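Local coordinates for protein pectate lyase (Erwinia chrysanthemi, PDB 1RU4) that cleaves the polygalacturonate chains of pectate by beta-elimination, as a lyase built on a right-handed parallel beta-helix, at residues V19-N24 with G56-P61; R91-F96 with G121-R126. One frame throughout, in Å; residues are numbered along the deposited sequence.

Overall arrangement
Both contacts lie toward one end of the parallel beta-helix, their centres about 11 Å apart, and strand 56-59 connects them by pairing with strand 92-95. Interaction 2 is coil-to-coil stacking proper: two strands in parallel register, with main-chain hydrogen bonds, aliphatic and aromatic side chains on the buried inner face, and salt bridges on the partly exposed outer one. Interaction 1, farther from the centre of the chain, is smaller, burying 200 Å² against 686 Å². There 19-24 turns out of its strand and meets 56-61 through proline and tyrosine side chains instead of main-chain pairing; V19, A20 and Y58 are buried, while P21 and T57 are exposed. The Y58 ring meets that of F94.

Interaction 1 of 2, residues V19-N24 with G56-P61; sequences VAPNGN and GTYTIP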
loop_
_atom_site.group_PDB
_atom_site.type_symbol
_atom_site.label_atom_id
_atom_site.label_comp_id
_atom_site.label_asym_id
_atom_site.label_seq_id
_atom_site.Cartn_x
_atom_site.Cartn_y
_atom_site.Cartn_z
ATOM N N VAL A 19 -4.169 14.325 22.515
ATOM C CA VAL A 19 -2.789 13.900 22.699
ATOM C C VAL A 19 -1.833 14.802 21.918
ATOM O O VAL A 19 -2.176 15.309 20.850
ATOM C CB VAL A 19 -2.620 12.425 22.232
ATOM C CG1 VAL A 19 -1.148 12.019 22.197
ATOM C CG2 VAL A 19 -3.392 11.498 23.158
ATOM N N ALA A 20 -0.645 15.017 22.478
ATOM C CA ALA A 20 0.398 15.803 21.827
ATOM C C ALA A 20 1.753 15.192 22.180
ATOM O O ALA A 20 1.855 14.416 23.130
ATOM C CB ALA A 20 0.333 17.256 22.286
ATOM N N PRO A 21 2.804 15.511 21.402
ATOM C CA PRO A 21 4.140 14.968 21.673
ATOM C C PRO A 21 4.648 15.271 23.085
ATOM O O PRO A 21 5.334 14.448 23.692
ATOM C CB PRO A 21 5.001 15.653 20.612
ATOM C CG PRO A 21 4.056 15.794 19.465
ATOM C CD PRO A 21 2.804 16.292 20.151
ATOM N N ASN A 22 4.308 16.450 23.601
ATOM C CA ASN A 22 4.723 16.843 24.945
ATOM C C ASN A 22 3.656 16.567 26.005
ATOM O O ASN A 22 3.719 17.105 27.112
ATOM C CB ASN A 22 5.137 18.322 24.973
ATOM C CG ASN A 22 3.981 19.268 24.685
ATOM O OD1 ASN A 22 2.935 18.862 24.175
ATOM N ND2 ASN A 22 4.170 20.541 25.016
ATOM N N GLY A 23 2.678 15.729 25.661
ATOM C CA GLY A 23 1.629 15.377 26.602
ATOM C C GLY A 23 2.173 14.628 27.805
ATOM O O GLY A 23 3.136 13.871 27.683
ATOM N N ASN A 24 1.563 14.836 28.969
ATOM C CA ASN A 24 2.038 14.194 30.192
ATOM C C ASN A 24 0.960 13.971 31.252
ATOM O O ASN A 24 -0.179 14.418 31.106
ATOM C CB ASN A 24 3.211 14.984 30.786
ATOM C CG ASN A 24 2.854 16.425 31.088
ATOM O OD1 ASN A 24 2.494 16.760 32.213
ATOM N ND2 ASN A 24 2.956 17.287 30.081
ATOM N N GLY A 56 2.264 16.565 14.219
ATOM C CA GLY A 56 3.652 16.712 14.620
ATOM C C GLY A 56 4.381 15.382 14.612
ATOM O O GLY A 56 3.911 14.414 14.009
ATOM N N THR A 57 5.528 15.342 15.285
ATOM C CA THR A 57 6.343 14.134 15.366
ATOM C C THR A 57 6.355 13.577 16.785
ATOM O O THR A 57 6.604 14.302 17.754
ATOM C CB THR A 57 7.798 14.401 14.912
ATOM O OG1 THR A 57 7.795 14.854 13.552
ATOM C CG2 THR A 57 8.638 13.130 15.007
ATOM N N TYR A 58 6.054 12.285 16.885
ATOM C CA TYR A 58 6.050 11.553 18.143
ATOM C C TYR A 58 7.273 10.638 18.131
ATOM O O TYR A 58 7.323 9.661 17.385
ATOM C CB TYR A 58 4.754 10.748 18.260
ATOM C CG TYR A 58 3.526 11.632 18.345
ATOM C CD1 TYR A 58 3.030 12.287 17.217
ATOM C CD2 TYR A 58 2.898 11.860 19.568
ATOM C CE1 TYR A 58 1.944 13.159 17.308
ATOM C CE2 TYR A 58 1.813 12.726 19.672
ATOM C CZ TYR A 58 1.343 13.374 18.539
ATOM O OH TYR A 58 0.293 14.257 18.650
ATOM N N THR A 59 8.276 10.996 18.928
ATOM C CA THR A 59 9.550 10.284 18.919
ATOM C C THR A 59 9.687 9.219 20.005
ATOM O O THR A 59 9.619 9.516 21.197
ATOM C CB THR A 59 10.728 11.278 19.024
ATOM O OG1 THR A 59 10.620 12.253 17.981
ATOM C CG2 THR A 59 12.067 10.557 18.899
ATOM N N ILE A 60 9.865 7.971 19.576
ATOM C CA ILE A 60 10.104 6.861 20.496
ATOM C C ILE A 60 11.617 6.667 20.582
ATOM O O ILE A 60 12.274 6.432 19.568
ATOM C CB ILE A 60 9.448 5.539 20.006
ATOM C CG1 ILE A 60 7.930 5.703 19.843
ATOM C CG2 ILE A 60 9.730 4.412 20.991
ATOM C CD1 ILE A 60 7.502 6.323 18.522
ATOM N N PRO A 61 12.192 6.781 21.793
ATOM C CA PRO A 61 13.636 6.618 21.993
ATOM C C PRO A 61 14.185 5.278 21.511
ATOM O O PRO A 61 13.527 4.241 21.626
ATOM C CB PRO A 61 13.787 6.757 23.509
ATOM C CG PRO A 61 12.680 7.689 23.872
ATOM C CD PRO A 61 11.531 7.138 23.060
#
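V19 meets the ring of Y58 through one methyl: with CG1 anti to the backbone N (chi1 171°), that branch reaches CE2 of Y58 at 4.0 Å, coming in obliquely. A branched aliphatic residue suits this buried place, where V19 also packs on I51 and L53 of strand 50-53. The A20 methyl points away from the tyrosine and packs on P35, a buried spot that suits a small side chain. It is the main chain of A20 that borders the ring, its carbonyl carbon C 3.5 Å from Y58 CE2.

P21 makes the principal contact. Its CG stands over one face of the Y58 ring, 3.8 Å from the centroid and 14° off the ring normal, a CH-pi interaction displaced toward the rim. CD lies 3.6 Å from Y58 CZ, and the backbone N of P21 is 3.4 Å from CE2, so the proline lies against the CE2, CZ and hydroxyl side of the phenol. CG also approaches the carbonyl O of T57 at 3.4 Å.

Strand 56-59 belongs to a right-handed parallel beta-helix, in which successive coils stack their strands; 16-19 instead pairs with 50-53, and the chain beyond 16-19 passes against Y58 of strand 56-59. The Y58 ring reaches P21 with CG anti to the carbonyl carbon (chi1 -65°), and its OH is hydrogen-bonded to K54 O, which fixes the outer end of the ring.

P21 lies within a type I turn from A20 to G23, closed by G23 N to A20 O at 3.0 Å. Proline, with its fixed phi, suits the second position of that turn. Beyond it, N24 ND2 donates to N22 O.

Interaction 2 of 2, residues R91-F96 with G121-R126; sequences RAVFDF and GVEVTR
F94 packs its ring obliquely on V122, CE1 lying 3.5 Å from CG1. F96 repeats the pattern two residues along, its CE1 3.8 Å from V124 CG1. Valines with CG1 anti to the backbone N bring a methyl forward to each aromatic ring, and A92, at the start of the strand, takes little space on the same buried face.

V93, D95, E123 and T125 line the other face, where the pairs are polar or mixed. R91, just before the strand and bent at chi2 and chi3, curls back so that NH2 donates to E123 OE2 at 3.0 Å. The oxygen lies in the guanidinium plane and uses its anti lone pair, while NE adds a weak bond to the same atom; the two planes stand 68° apart. E123 OE1 is taken by H147 NE2, so the carboxylate is held at both oxygens, joining its own strand to the strands on either side. Next to it V93 CG2 packs against the carboxylate, and V93 CG1 meets T125 CG2 at 3.9 Å.

At the far end R126 grips D95 side-on. NE donates to OD1 at 2.8 Å on its syn side, nearly straight at 167°, and NH2 reaches OD2 at 3.0 Å, tilted from both planes. D95 OD1 also accepts from S97 N, which would favour the charged form.

Main-chain bonds run the length of the pairing, from A92 N to G121 O through F96 N to T125 O, in the parallel register of a beta-helix. At G121 phi is positive (74°), a conformation that suits glycine as the chain enters its strand. Strand 92-95 thus lies between 56-59 and 122-125, strand 145-147 follows next, and the inner side chains pack on L53 of strand 50-53 and F110 of strand 110-112.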
loop_
_atom_site.group_PDB
_atom_site.type_symbol
_atom_site.label_atom_id
_atom_site.label_comp_id
_atom_site.label_asym_id
_atom_site.label_seq_id
_atom_site.Cartn_x
_atom_site.Cartn_y
_atom_site.Cartn_z
ATOM N N ARG A 91 -0.899 15.596 9.840
ATOM C CA ARG A 91 -0.078 14.385 9.859
ATOM C C ARG A 91 0.569 14.170 11.223
ATOM O O ARG A 91 1.105 15.110 11.813
ATOM C CB ARG A 91 1.043 14.484 8.817
ATOM C CG ARG A 91 0.601 14.913 7.426
ATOM C CD ARG A 91 -0.320 13.896 6.787
ATOM N NE ARG A 91 0.357 12.648 6.449
ATOM C CZ ARG A 91 -0.263 11.580 5.958
ATOM N NH1 ARG A 91 -1.572 11.611 5.755
ATOM N NH2 ARG A 91 0.424 10.487 5.653
ATOM N N ALA A 92 0.522 12.933 11.712
ATOM C CA ALA A 92 1.205 12.555 12.947
ATOM C C ALA A 92 2.230 11.481 12.597
ATOM O O ALA A 92 1.872 10.375 12.176
ATOM C CB ALA A 92 0.211 12.029 13.981
ATOM N N VAL A 93 3.505 11.820 12.757
ATOM C CA VAL A 93 4.597 10.917 12.403
ATOM C C VAL A 93 5.216 10.268 13.637
ATOM O O VAL A 93 5.712 10.960 14.525
ATOM C CB VAL A 93 5.704 11.669 11.619
ATOM C CG1 VAL A 93 6.844 10.722 11.265
ATOM C CG2 VAL A 93 5.127 12.294 10.354
ATOM N N PHE A 94 5.160 8.939 13.693
ATOM C CA PHE A 94 5.781 8.179 14.777
ATOM C C PHE A 94 7.166 7.719 14.336
ATOM O O PHE A 94 7.299 6.867 13.451
ATOM C CB PHE A 94 4.908 6.982 15.170
ATOM C CG PHE A 94 3.630 7.372 15.864
ATOM C CD1 PHE A 94 2.591 7.967 15.154
ATOM C CD2 PHE A 94 3.473 7.160 17.232
ATOM C CE1 PHE A 94 1.416 8.351 15.795
ATOM C CE2 PHE A 94 2.299 7.540 17.884
ATOM C CZ PHE A 94 1.268 8.137 17.163
ATOM N N ASP A 95 8.188 8.317 14.943
ATOM C CA ASP A 95 9.583 8.060 14.599
ATOM C C ASP A 95 10.215 7.146 15.645
ATOM O O ASP A 95 10.414 7.550 16.791
ATOM C CB ASP A 95 10.334 9.398 14.537
ATOM C CG ASP A 95 11.770 9.261 14.056
ATOM O OD1 ASP A 95 12.220 8.140 13.754
ATOM O OD2 ASP A 95 12.452 10.304 13.973
ATOM N N PHE A 96 10.544 5.924 15.235
ATOM C CA PHE A 96 11.123 4.938 16.143
ATOM C C PHE A 96 12.642 5.013 16.300
ATOM O O PHE A 96 13.257 4.170 16.956
ATOM C CB PHE A 96 10.633 3.535 15.784
ATOM C CG PHE A 96 9.183 3.310 16.121
ATOM C CD1 PHE A 96 8.175 3.748 15.261
ATOM C CD2 PHE A 96 8.822 2.706 17.324
ATOM C CE1 PHE A 96 6.831 3.591 15.598
ATOM C CE2 PHE A 96 7.482 2.545 17.669
ATOM C CZ PHE A 96 6.485 2.989 16.805
ATOM N N GLY A 121 -4.260 9.382 8.958
ATOM C CA GLY A 121 -3.302 10.479 8.977
ATOM C C GLY A 121 -2.064 10.244 9.822
ATOM O O GLY A 121 -1.417 11.197 10.263
ATOM N N VAL A 122 -1.718 8.975 10.013
ATOM C CA VAL A 122 -0.583 8.579 10.845
ATOM C C VAL A 122 0.523 7.937 10.002
ATOM O O VAL A 122 0.244 7.251 9.020
ATOM C CB VAL A 122 -1.049 7.580 11.933
ATOM C CG1 VAL A 122 0.125 7.082 12.757
ATOM C CG2 VAL A 122 -2.096 8.236 12.831
ATOM N N GLU A 123 1.777 8.189 10.377
ATOM C CA GLU A 123 2.929 7.606 9.687
ATOM C C GLU A 123 3.855 6.882 10.656
ATOM O O GLU A 123 3.937 7.236 11.831
ATOM C CB GLU A 123 3.735 8.687 8.956
ATOM C CG GLU A 123 2.949 9.485 7.924
ATOM C CD GLU A 123 3.819 10.421 7.092
ATOM O OE1 GLU A 123 5.047 10.494 7.318
ATOM O OE2 GLU A 123 3.265 11.090 6.197
ATOM N N VAL A 124 4.544 5.861 10.152
ATOM C CA VAL A 124 5.547 5.133 10.928
ATOM C C VAL A 124 6.860 5.181 10.153
ATOM O O VAL A 124 6.903 4.848 8.964
ATOM C CB VAL A 124 5.160 3.648 11.150
ATOM C CG1 VAL A 124 6.278 2.916 11.897
ATOM C CG2 VAL A 124 3.863 3.550 11.933
ATOM N N THR A 125 7.923 5.600 10.831
ATOM C CA THR A 125 9.238 5.695 10.208
ATOM C C THR A 125 10.346 5.271 11.170
ATOM O O THR A 125 10.200 5.373 12.390
ATOM C CB THR A 125 9.503 7.136 9.674
ATOM O OG1 THR A 125 10.677 7.139 8.852
ATOM C CG2 THR A 125 9.691 8.125 10.822
ATOM N N ARG A 126 11.433 4.762 10.596
ATOM C CA ARG A 126 12.622 4.316 11.326
ATOM C C ARG A 126 12.386 3.235 12.380
ATOM O O ARG A 126 13.068 3.192 13.408
ATOM C CB ARG A 126 13.391 5.510 11.914
ATOM C CG ARG A 126 13.827 6.519 10.856
ATOM C CD ARG A 126 15.029 7.341 11.295
ATOM N NE ARG A 126 14.754 8.179 12.459
ATOM C CZ ARG A 126 15.677 8.886 13.103
ATOM N NH1 ARG A 126 16.942 8.857 12.703
ATOM N NH2 ARG A 126 15.331 9.644 14.133
#